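Local coordinates for alpha-actinin-like protein 1 (Schizosaccharomyces pombe, PDB 5BVR) that binds actin filaments through its N-terminal pair of calponin-homology domains and helps form and organise the actin ring during cytokinesis and septation, at residues Leu44-Gln47 / Leu48-Ile52; Asn73-Lys76 / Ala77-Ile81; Leu107-Thr110 / Leu111-Phe115; Val32-Leu35 / Arg36-Leu39; Trp19-Thr22 / Lys23-Ser26. All coordinates share one frame; numbering follows the deposited sequence.

Interaction 1 of 5, residues Leu44-Gln47 / Leu48-Ile52; sequences LLIQ and LLEII
Q47 O takes two partners in this turn of helix: I51 N at 3.1 Å, and a bridging water that donates to it from 3.2 Å. The same water donates a second bond to E50 OE1 at 2.9 Å, tying the glutamate back to the backbone one turn earlier. The other carboxylate oxygen, E50 OE2, accepts from the backbone N of L57, so both ends of the group are engaged and its rotation is probably restricted. The side chain of I51 also lies against Q47 O, its CG1 at 3.2 Å; CG1 sits beside the backbone N of its own residue (chi1 -63°), which folds the branch back along the turn. The main chain is regular alpha-helix, the shortest bond running from L48 N to L44 O at 2.8 Å. On the buried side, L45 CG meets L49 CD1 at 4.3 Å, a loose contact between neighbours on one stripe. These segments lie on helix 43-53 of the first calponin-homology domain, which is wedged among three others: L45 and L49 face A77 of helix 67-83 and L111 of helix 101-117, while L48 turns to W19, F20 and K23 of helix 11-25.

Interaction 2 of 5, residues Asn73-Lys76 / Ala77-Ile81; sequences NVNK and ALEYI
V74 and L78 lie side by side and point the same way, V74 CG1 touching L78 CD1 at 4.1 Å. V74 carries CG1 anti to its backbone N (chi1 173°), which leans that methyl along the helix to the leucine. L78 CG in turn closes on V74 O at 3.3 Å, beside the backbone bond from L78 N to that same oxygen (2.9 Å). With an alanine at L78, V74 CG1 would probably lose its apolar neighbour and a gap is likely to open toward L107 and I96, which the leucine also touches. On the outer side N75 and E79 also run side by side in the same direction, their amide and carboxylate planes 42° apart, but they meet through water. One water donates to N75 OD1 at 2.6 Å and to E79 OE2 at 3.2 Å; a second also donates to N75 OD1, with a weak bond to E79 OE2. Farther out, K76 NZ reaches L57 O, Y80 OH pairs with E55 OE2, and N73 ND2 bonds to N61 O and D41 O, so helix 67-83 of the first calponin-homology domain is pinned to the loops on its flank, while the small A77 lets L45 and L49 of helix 43-53 come close. Two acceptors, N75 OD1 and E79 OE2, need donors between them; the waters supply these, so the pair probably depends on hydration rather than on direct bonding.

Interaction 3 of 5, residues Leu107-Thr110 / Leu111-Phe115; sequences LIWT and LILRF
W109 turns its indole away from its own amide nitrogen (chi1 174°), and I112 sets CG2 likewise opposite its own N, turning this methyl to the indole. The two side chains cross at about a right angle, with I112 CG2 at 3.8 Å from W109 CZ3, oblique to the ring. L113 CB lies over one face of the indole, offset toward the rim, 4.3 Å from CE2. The other branch of I112 runs back along the helix: CD1 meets I108 CG2 at 3.9 Å, and CG1 lies 3.4 Å from I108 O, the oxygen that accepts the backbone bond of I112 N at 2.9 Å. Both branches are therefore in use, and an alanine at I112 would probably leave the benzo side of the indole and the I108 methyl without their shared partner. At the end of the segment the helix widens into a pi-type turn at 113-115, where R114 CG lies over the centre of the F115 ring. Residues 107-112 belong to the actin-binding region. Helix 101-117 is central to the first calponin-homology domain: L111 faces helix 43-53, I108 and I112 meet F16 of helix 11-25, and W109 reaches helix 217-234, where R218 makes a cation-pi contact with it.

Interaction 4 of 5, residues Val32-Leu35 / Arg36-Leu39; sequences VFDL and RKDL
The chain folds into a tight turn in which D34 O accepts both D38 N, almost straight on at 2.8 Å, and K37 N, which comes from above the carbonyl plane at 3.0 Å. Side chains close the turn from both ends. D38 OD2 takes two backbone N-H groups at once: F33 N at 2.7 Å nearly in line with the C-O bond, and D34 N at 2.8 Å from above the carboxylate plane. With CG beside its own backbone N (chi1 -65°), D38 swings its carboxylate back over the start of the turn, and the double grip probably fixes its rotation. In the other direction D34 OD1 accepts R36 N at 2.9 Å, also from above the carboxylate plane, an Asx turn in which an aspartate side chain takes the N-H two residues on. R36 CB presses against this same oxygen at 3.2 Å, while the guanidinium lies farther out with no charged contact to D34. These bonds shape the connection between helix 11-25 and helix 43-53 of the first calponin-homology domain, a long loop with little regular structure. Its inner side is apolar: L35 and L39 run side by side, L35 CD2 meeting L39 CD1 at 3.7 Å, and V32 CG2 crosses to L39 CD2. A water accepts from L39 N at 2.9 Å and donates to L35 O, bridging the two backbone groups. L35 packs on T17, L105 and I108, and L39 on F20 and I104, setting the loop against helices 11-25 and 101-117.

Interaction 5 of 5, residues Trp19-Thr22 / Lys23-Ser26; sequences WFNT and KLSS
N21 O receives two bonds from one residue: S25 N at 2.8 Å and S25 OG at 2.9 Å, which approach from opposite faces of the carbonyl plane, so the serine grips the carbonyl one turn back with both its N-H and its hydroxyl. T22 OG1 does similar work a turn earlier, donating to W19 O at 2.7 Å in the carbonyl plane and on a lone pair. For this the hydroxyl sits between the backbone N and the carbonyl carbon (chi1 68°). K23 N makes only weak bonds to W19 O and F20 O, while L24 N bonds nearly straight to F20 O (172°). S26 N and S26 OG both bond to K23 O. Water joins the polar ends: one accepts from W19 NE1, in the plane of the indole, and from K23 NZ, and another donates to T22 OG1 at 2.7 Å with a weak bond from K23 NZ. The two waters probably help to keep the ammonium near the tryptophan. Carbon contacts add to these bonds: the K23 chain, bent at chi2, passes CG over a face of the W19 indole and brings CE to 3.6 Å from NE1, while on another side of the helix L24 CD1 meets the edge of the F20 ring, 3.5 Å from CD1. The segments lie near the end of helix 11-25 in the first calponin-homology domain. W19 packs on I108 and I112 of helix 101-117, F20 and K23 on L48 of helix 43-53, and N21 OD1 accepts V32 N of the following loop.

All five contacts lie in the first calponin-homology domain and share one core. Interactions 1 and 3 each touch the other four: L48 CD2 is 3.6 Å from F20 CE2 of interaction 5, and L49 CD1 is 3.7 Å from A77 CB of interaction 2, while I112 CG1 reaches W19 CD2 at 3.6 Å and L111 CD2 meets I81 CD1. Interaction 4 packs its L35 CD2 against I108 CD1 at 3.7 Å. Interactions 2 and 5 are on separate flanks, nearest atoms about 9 Å apart. Interaction 3 reaches the second domain through W109, whose cation-pi partner R218 belongs to a zinc site; the W109 side chain is about 7 Å from a bound zinc ion.

Interaction 1 of 5, residues Leu44-Gln47 / Leu48-Ile52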
# COMPACT_ATOMS: atom_id res chain seq x y z
N LEU A 44 10.43 -13.38 -6.52
CA LEU A 44 10.00 -12.39 -5.54
C LEU A 44 8.49 -12.38 -5.38
O LEU A 44 7.97 -12.12 -4.28
CB LEU A 44 10.52 -11.00 -5.90
CG LEU A 44 12.03 -10.83 -5.79
CD1 LEU A 44 12.39 -9.40 -6.07
CD2 LEU A 44 12.60 -11.26 -4.43
N LEU A 45 7.77 -12.69 -6.45
CA LEU A 45 6.32 -12.83 -6.34
C LEU A 45 5.96 -14.00 -5.42
O LEU A 45 5.13 -13.88 -4.53
CB LEU A 45 5.71 -13.00 -7.72
CG LEU A 45 4.20 -13.05 -7.84
CD1 LEU A 45 3.58 -11.80 -7.19
CD2 LEU A 45 3.81 -13.16 -9.32
N ILE A 46 6.59 -15.14 -5.61
CA ILE A 46 6.33 -16.26 -4.72
C ILE A 46 6.64 -15.91 -3.28
O ILE A 46 5.84 -16.17 -2.38
CB ILE A 46 7.14 -17.48 -5.15
CG1 ILE A 46 6.54 -18.05 -6.44
CG2 ILE A 46 7.18 -18.57 -4.04
CD1 ILE A 46 7.46 -19.07 -7.13
N GLN A 47 7.81 -15.31 -3.06
CA GLN A 47 8.19 -14.93 -1.71
C GLN A 47 7.22 -13.91 -1.11
O GLN A 47 6.84 -14.03 0.06
CB GLN A 47 9.63 -14.42 -1.69
CG GLN A 47 10.63 -15.54 -2.02
CD GLN A 47 12.08 -15.08 -2.12
OE1 GLN A 47 12.38 -14.00 -2.61
NE2 GLN A 47 12.98 -15.92 -1.63
N LEU A 48 6.81 -12.90 -1.88
CA LEU A 48 5.78 -11.97 -1.42
C LEU A 48 4.53 -12.71 -0.94
O LEU A 48 4.01 -12.44 0.15
CB LEU A 48 5.38 -10.98 -2.53
CG LEU A 48 4.26 -10.00 -2.14
CD1 LEU A 48 4.74 -9.00 -1.11
CD2 LEU A 48 3.74 -9.30 -3.37
N LEU A 49 4.06 -13.66 -1.74
CA LEU A 49 2.84 -14.38 -1.43
C LEU A 49 2.97 -15.19 -0.14
O LEU A 49 2.03 -15.24 0.66
CB LEU A 49 2.43 -15.28 -2.60
CG LEU A 49 1.97 -14.51 -3.84
CD1 LEU A 49 1.92 -15.45 -5.05
CD2 LEU A 49 0.61 -13.84 -3.63
N GLU A 50 4.13 -15.78 0.09
CA GLU A 50 4.36 -16.52 1.33
C GLU A 50 4.23 -15.58 2.52
O GLU A 50 3.65 -15.94 3.55
CB GLU A 50 5.73 -17.19 1.31
CG GLU A 50 5.79 -18.39 0.37
CD GLU A 50 7.11 -19.13 0.41
OE1 GLU A 50 8.16 -18.47 0.60
OE2 GLU A 50 7.09 -20.37 0.23
N ILE A 51 4.75 -14.37 2.36
CA ILE A 51 4.77 -13.37 3.43
C ILE A 51 3.38 -12.83 3.73
O ILE A 51 2.92 -12.85 4.89
CB ILE A 51 5.74 -12.22 3.08
CG1 ILE A 51 7.18 -12.74 2.97
CG2 ILE A 51 5.66 -11.08 4.13
CD1 ILE A 51 8.15 -11.78 2.36
N ILE A 52 2.70 -12.32 2.72
CA ILE A 52 1.40 -11.69 2.95
C ILE A 52 0.29 -12.72 3.15
O ILE A 52 -0.72 -12.42 3.79
CB ILE A 52 1.04 -10.67 1.85
CG1 ILE A 52 0.82 -11.36 0.49
CG2 ILE A 52 2.13 -9.61 1.75
CD1 ILE A 52 0.52 -10.42 -0.68
O HOH W 1 9.16 -15.87 1.33

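Interaction 2 of 5, residues Asn73-Lys76 / Ala77-Ile81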
# COMPACT_ATOMS: atom_id res chain seq x y z
N ASN A 73 7.55 -20.83 -12.35
CA ASN A 73 7.48 -20.07 -11.10
C ASN A 73 6.31 -19.12 -11.10
O ASN A 73 5.54 -19.07 -10.15
CB ASN A 73 8.76 -19.27 -10.81
CG ASN A 73 9.93 -20.15 -10.37
OD1 ASN A 73 9.78 -21.33 -10.07
ND2 ASN A 73 11.10 -19.54 -10.29
N VAL A 74 6.15 -18.37 -12.18
CA VAL A 74 5.08 -17.40 -12.20
C VAL A 74 3.71 -18.11 -12.17
O VAL A 74 2.78 -17.65 -11.50
CB VAL A 74 5.20 -16.47 -13.42
CG1 VAL A 74 3.99 -15.59 -13.53
CG2 VAL A 74 6.44 -15.61 -13.31
N ASN A 75 3.60 -19.21 -12.91
CA ASN A 75 2.36 -19.96 -12.95
C ASN A 75 2.02 -20.48 -11.54
O ASN A 75 0.86 -20.44 -11.13
CB ASN A 75 2.46 -21.11 -13.95
CG ASN A 75 1.16 -21.86 -14.12
OD1 ASN A 75 0.18 -21.31 -14.61
ND2 ASN A 75 1.16 -23.12 -13.73
N LYS A 76 3.03 -20.92 -10.79
CA LYS A 76 2.82 -21.32 -9.39
C LYS A 76 2.19 -20.18 -8.59
O LYS A 76 1.22 -20.38 -7.86
CB LYS A 76 4.16 -21.74 -8.77
CG LYS A 76 4.08 -22.16 -7.33
CD LYS A 76 5.46 -22.59 -6.86
CE LYS A 76 5.49 -22.88 -5.39
NZ LYS A 76 4.82 -24.18 -5.13
N ALA A 77 2.75 -18.99 -8.73
CA ALA A 77 2.22 -17.82 -8.03
C ALA A 77 0.78 -17.53 -8.43
O ALA A 77 -0.06 -17.27 -7.57
CB ALA A 77 3.09 -16.62 -8.31
N LEU A 78 0.52 -17.53 -9.73
CA LEU A 78 -0.81 -17.19 -10.22
C LEU A 78 -1.82 -18.22 -9.76
O LEU A 78 -2.93 -17.86 -9.37
CB LEU A 78 -0.82 -17.02 -11.74
CG LEU A 78 0.08 -15.92 -12.31
CD1 LEU A 78 -0.11 -15.82 -13.81
CD2 LEU A 78 -0.20 -14.58 -11.67
N GLU A 79 -1.43 -19.49 -9.77
CA GLU A 79 -2.35 -20.52 -9.33
C GLU A 79 -2.65 -20.35 -7.84
O GLU A 79 -3.81 -20.53 -7.43
CB GLU A 79 -1.79 -21.91 -9.65
CG GLU A 79 -1.87 -22.24 -11.14
CD GLU A 79 -3.29 -22.13 -11.69
OE1 GLU A 79 -4.23 -22.64 -11.03
OE2 GLU A 79 -3.46 -21.52 -12.76
N TYR A 80 -1.66 -19.97 -7.04
CA TYR A 80 -1.91 -19.71 -5.61
C TYR A 80 -2.92 -18.57 -5.45
O TYR A 80 -3.89 -18.67 -4.69
CB TYR A 80 -0.61 -19.40 -4.87
CG TYR A 80 -0.87 -18.97 -3.45
CD1 TYR A 80 -1.14 -19.91 -2.46
CD2 TYR A 80 -0.90 -17.63 -3.10
CE1 TYR A 80 -1.40 -19.52 -1.17
CE2 TYR A 80 -1.16 -17.23 -1.81
CZ TYR A 80 -1.41 -18.18 -0.85
OH TYR A 80 -1.67 -17.76 0.44
N ILE A 81 -2.69 -17.48 -6.17
CA ILE A 81 -3.59 -16.33 -6.12
C ILE A 81 -5.03 -16.71 -6.48
O ILE A 81 -5.99 -16.35 -5.77
CB ILE A 81 -3.05 -15.21 -7.02
CG1 ILE A 81 -1.72 -14.69 -6.43
CG2 ILE A 81 -4.06 -14.06 -7.13
CD1 ILE A 81 -0.93 -13.77 -7.38
O HOH W 2 -1.59 -19.47 -14.29
O HOH W 3 -1.91 -22.87 -15.41

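Interaction 3 of 5, residues Leu107-Thr110 / Leu111-Phe115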
# COMPACT_ATOMS: atom_id res chain seq x y z
N LEU A 107 -2.01 -6.63 -10.90
CA LEU A 107 -1.89 -7.77 -10.05
C LEU A 107 -1.49 -7.36 -8.64
O LEU A 107 -2.06 -7.85 -7.67
CB LEU A 107 -0.86 -8.74 -10.62
CG LEU A 107 -0.69 -10.05 -9.85
CD1 LEU A 107 -1.98 -10.83 -9.78
CD2 LEU A 107 0.41 -10.87 -10.50
N ILE A 108 -0.52 -6.46 -8.52
CA ILE A 108 -0.08 -6.02 -7.21
C ILE A 108 -1.25 -5.35 -6.48
O ILE A 108 -1.44 -5.57 -5.29
CB ILE A 108 1.14 -5.11 -7.29
CG1 ILE A 108 2.31 -5.92 -7.86
CG2 ILE A 108 1.48 -4.54 -5.91
CD1 ILE A 108 3.48 -5.10 -8.21
N TRP A 109 -2.05 -4.55 -7.18
CA TRP A 109 -3.22 -3.97 -6.52
C TRP A 109 -4.16 -5.05 -5.98
O TRP A 109 -4.65 -4.97 -4.86
CB TRP A 109 -3.98 -3.02 -7.44
CG TRP A 109 -5.26 -2.54 -6.81
CD1 TRP A 109 -6.53 -2.79 -7.23
CD2 TRP A 109 -5.38 -1.79 -5.59
NE1 TRP A 109 -7.44 -2.22 -6.38
CE2 TRP A 109 -6.76 -1.60 -5.36
CE3 TRP A 109 -4.46 -1.25 -4.68
CZ2 TRP A 109 -7.24 -0.90 -4.25
CZ3 TRP A 109 -4.94 -0.54 -3.59
CH2 TRP A 109 -6.32 -0.37 -3.39
N THR A 110 -4.37 -6.11 -6.76
CA THR A 110 -5.21 -7.20 -6.31
C THR A 110 -4.70 -7.77 -4.98
O THR A 110 -5.49 -8.07 -4.08
CB THR A 110 -5.28 -8.28 -7.41
OG1 THR A 110 -6.00 -7.74 -8.52
CG2 THR A 110 -6.04 -9.51 -6.93
N LEU A 111 -3.38 -7.88 -4.86
CA LEU A 111 -2.74 -8.40 -3.65
C LEU A 111 -2.85 -7.40 -2.49
O LEU A 111 -3.12 -7.79 -1.38
CB LEU A 111 -1.28 -8.77 -3.91
CG LEU A 111 -1.05 -9.81 -5.02
CD1 LEU A 111 0.43 -10.09 -5.15
CD2 LEU A 111 -1.80 -11.09 -4.73
N ILE A 112 -2.67 -6.11 -2.77
CA ILE A 112 -2.83 -5.10 -1.73
C ILE A 112 -4.27 -5.14 -1.24
O ILE A 112 -4.55 -5.12 -0.04
CB ILE A 112 -2.43 -3.70 -2.28
CG1 ILE A 112 -0.93 -3.65 -2.49
CG2 ILE A 112 -2.82 -2.60 -1.27
CD1 ILE A 112 -0.46 -2.44 -3.30
N LEU A 113 -5.20 -5.21 -2.16
CA LEU A 113 -6.61 -5.18 -1.77
C LEU A 113 -6.94 -6.37 -0.90
O LEU A 113 -7.59 -6.24 0.14
CB LEU A 113 -7.49 -5.16 -3.02
CG LEU A 113 -8.99 -5.07 -2.74
CD1 LEU A 113 -9.34 -3.85 -1.88
CD2 LEU A 113 -9.75 -5.03 -4.06
N ARG A 114 -6.43 -7.55 -1.26
CA ARG A 114 -6.81 -8.74 -0.54
C ARG A 114 -6.09 -8.82 0.80
O ARG A 114 -6.69 -9.16 1.82
CB ARG A 114 -6.50 -9.98 -1.36
CG ARG A 114 -6.67 -11.29 -0.62
CD ARG A 114 -8.07 -11.55 -0.12
NE ARG A 114 -8.14 -12.92 0.38
CZ ARG A 114 -7.70 -13.31 1.57
NH1 ARG A 114 -7.18 -12.43 2.42
NH2 ARG A 114 -7.79 -14.59 1.92
N PHE A 115 -4.80 -8.52 0.80
CA PHE A 115 -3.98 -8.83 1.96
C PHE A 115 -3.73 -7.66 2.90
O PHE A 115 -3.26 -7.83 4.02
CB PHE A 115 -2.66 -9.48 1.53
CG PHE A 115 -2.85 -10.84 0.93
CD1 PHE A 115 -3.15 -11.92 1.75
CD2 PHE A 115 -2.79 -11.02 -0.44
CE1 PHE A 115 -3.36 -13.17 1.19
CE2 PHE A 115 -2.99 -12.27 -0.99
CZ PHE A 115 -3.27 -13.35 -0.17

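Interaction 4 of 5, residues Val32-Leu35 / Arg36-Leu39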
# COMPACT_ATOMS: atom_id res chain seq x y z
N VAL A 32 12.81 -5.05 -4.81
CA VAL A 32 12.36 -4.71 -6.14
C VAL A 32 12.84 -3.29 -6.41
O VAL A 32 12.63 -2.39 -5.59
CB VAL A 32 10.82 -4.72 -6.21
CG1 VAL A 32 10.32 -4.20 -7.57
CG2 VAL A 32 10.30 -6.13 -5.94
N PHE A 33 13.46 -3.09 -7.57
CA PHE A 33 13.85 -1.75 -8.01
C PHE A 33 13.09 -1.32 -9.25
O PHE A 33 12.84 -0.13 -9.46
CB PHE A 33 15.36 -1.72 -8.26
CG PHE A 33 16.17 -1.93 -7.02
CD1 PHE A 33 16.35 -0.89 -6.12
CD2 PHE A 33 16.72 -3.16 -6.73
CE1 PHE A 33 17.09 -1.08 -4.97
CE2 PHE A 33 17.46 -3.35 -5.57
CZ PHE A 33 17.64 -2.30 -4.70
N ASP A 34 12.69 -2.30 -10.05
CA ASP A 34 11.99 -2.06 -11.31
C ASP A 34 10.99 -3.17 -11.56
O ASP A 34 11.37 -4.29 -11.92
CB ASP A 34 13.01 -1.98 -12.46
CG ASP A 34 12.38 -1.57 -13.78
OD1 ASP A 34 11.13 -1.50 -13.88
OD2 ASP A 34 13.14 -1.33 -14.75
N LEU A 35 9.71 -2.86 -11.36
CA LEU A 35 8.67 -3.87 -11.54
C LEU A 35 8.56 -4.38 -12.97
O LEU A 35 7.92 -5.41 -13.19
CB LEU A 35 7.32 -3.31 -11.08
CG LEU A 35 7.13 -3.26 -9.56
CD1 LEU A 35 5.88 -2.45 -9.24
CD2 LEU A 35 7.04 -4.66 -8.98
N ARG A 36 9.17 -3.70 -13.93
CA ARG A 36 9.17 -4.19 -15.31
C ARG A 36 10.02 -5.43 -15.46
O ARG A 36 9.77 -6.27 -16.33
CB ARG A 36 9.68 -3.13 -16.28
CG ARG A 36 8.74 -1.98 -16.48
CD ARG A 36 9.29 -0.97 -17.47
NE ARG A 36 8.37 0.16 -17.61
CZ ARG A 36 8.65 1.28 -18.27
NH1 ARG A 36 9.83 1.45 -18.85
NH2 ARG A 36 7.74 2.25 -18.33
N LYS A 37 11.05 -5.55 -14.62
CA LYS A 37 12.05 -6.58 -14.80
C LYS A 37 12.19 -7.52 -13.62
O LYS A 37 12.45 -8.71 -13.79
CB LYS A 37 13.42 -5.94 -15.06
CG LYS A 37 13.52 -5.17 -16.36
CD LYS A 37 13.52 -6.09 -17.58
CE LYS A 37 13.54 -5.29 -18.88
NZ LYS A 37 12.35 -4.38 -19.01
N ASP A 38 11.99 -7.00 -12.41
CA ASP A 38 12.45 -7.72 -11.22
C ASP A 38 11.53 -8.86 -10.76
O ASP A 38 11.90 -9.62 -9.88
CB ASP A 38 12.71 -6.77 -10.05
CG ASP A 38 13.85 -5.79 -10.33
OD1 ASP A 38 14.62 -6.01 -11.28
OD2 ASP A 38 13.96 -4.80 -9.59
N LEU A 39 10.34 -8.96 -11.35
CA LEU A 39 9.43 -10.07 -11.03
C LEU A 39 9.46 -11.16 -12.09
O LEU A 39 8.76 -12.15 -11.95
CB LEU A 39 7.99 -9.59 -10.91
CG LEU A 39 7.75 -8.43 -9.94
CD1 LEU A 39 6.25 -8.15 -9.83
CD2 LEU A 39 8.35 -8.69 -8.59
O HOH W 4 8.91 -7.90 -13.58

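Interaction 5 of 5, residues Trp19-Thr22 / Lys23-Ser26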
# COMPACT_ATOMS: atom_id res chain seq x y z
N TRP A 19 5.65 -0.65 -1.17
CA TRP A 19 4.81 -1.58 -0.42
C TRP A 19 5.40 -3.00 -0.51
O TRP A 19 5.59 -3.68 0.50
CB TRP A 19 3.37 -1.53 -0.93
CG TRP A 19 2.52 -2.56 -0.28
CD1 TRP A 19 1.86 -2.46 0.92
CD2 TRP A 19 2.25 -3.87 -0.78
NE1 TRP A 19 1.17 -3.63 1.17
CE2 TRP A 19 1.42 -4.52 0.15
CE3 TRP A 19 2.63 -4.56 -1.93
CZ2 TRP A 19 0.95 -5.81 -0.05
CZ3 TRP A 19 2.16 -5.83 -2.13
CH2 TRP A 19 1.34 -6.45 -1.19
N PHE A 20 5.74 -3.41 -1.73
CA PHE A 20 6.30 -4.74 -2.01
C PHE A 20 7.56 -4.91 -1.14
O PHE A 20 7.74 -5.94 -0.48
CB PHE A 20 6.59 -4.83 -3.51
CG PHE A 20 6.62 -6.23 -4.10
CD1 PHE A 20 7.48 -7.20 -3.63
CD2 PHE A 20 5.82 -6.51 -5.20
CE1 PHE A 20 7.51 -8.44 -4.22
CE2 PHE A 20 5.86 -7.74 -5.80
CZ PHE A 20 6.71 -8.71 -5.31
N ASN A 21 8.41 -3.89 -1.14
CA ASN A 21 9.66 -3.94 -0.39
C ASN A 21 9.49 -3.96 1.12
O ASN A 21 10.29 -4.62 1.80
CB ASN A 21 10.62 -2.84 -0.82
CG ASN A 21 11.17 -3.08 -2.19
OD1 ASN A 21 11.19 -4.22 -2.68
ND2 ASN A 21 11.62 -2.03 -2.83
N THR A 22 8.48 -3.28 1.66
CA THR A 22 8.24 -3.42 3.10
C THR A 22 7.97 -4.88 3.48
O THR A 22 8.33 -5.33 4.56
CB THR A 22 7.06 -2.53 3.61
OG1 THR A 22 5.82 -2.99 3.08
CG2 THR A 22 7.29 -1.09 3.27
N LYS A 23 7.32 -5.63 2.59
CA LYS A 23 7.06 -7.03 2.86
C LYS A 23 8.33 -7.88 2.72
O LYS A 23 8.70 -8.64 3.64
CB LYS A 23 5.96 -7.54 1.93
CG LYS A 23 4.64 -6.80 2.02
CD LYS A 23 4.11 -6.67 3.44
CE LYS A 23 2.79 -5.91 3.43
NZ LYS A 23 2.25 -5.79 4.81
N LEU A 24 9.01 -7.74 1.59
CA LEU A 24 10.25 -8.47 1.35
C LEU A 24 11.30 -8.21 2.44
O LEU A 24 11.98 -9.14 2.87
CB LEU A 24 10.84 -8.10 -0.00
CG LEU A 24 10.06 -8.54 -1.24
CD1 LEU A 24 10.74 -7.99 -2.47
CD2 LEU A 24 9.99 -10.06 -1.32
N SER A 25 11.43 -6.96 2.87
CA SER A 25 12.43 -6.61 3.88
C SER A 25 12.14 -7.24 5.22
O SER A 25 13.04 -7.40 6.05
CB SER A 25 12.54 -5.09 4.03
OG SER A 25 13.03 -4.52 2.82
N SER A 26 10.88 -7.63 5.45
CA SER A 26 10.53 -8.29 6.69
C SER A 26 11.22 -9.66 6.82
O SER A 26 11.21 -10.28 7.89
CB SER A 26 9.01 -8.43 6.83
OG SER A 26 8.50 -9.47 6.03
O HOH W 5 0.46 -3.21 4.06
O HOH W 6 3.68 -2.75 4.76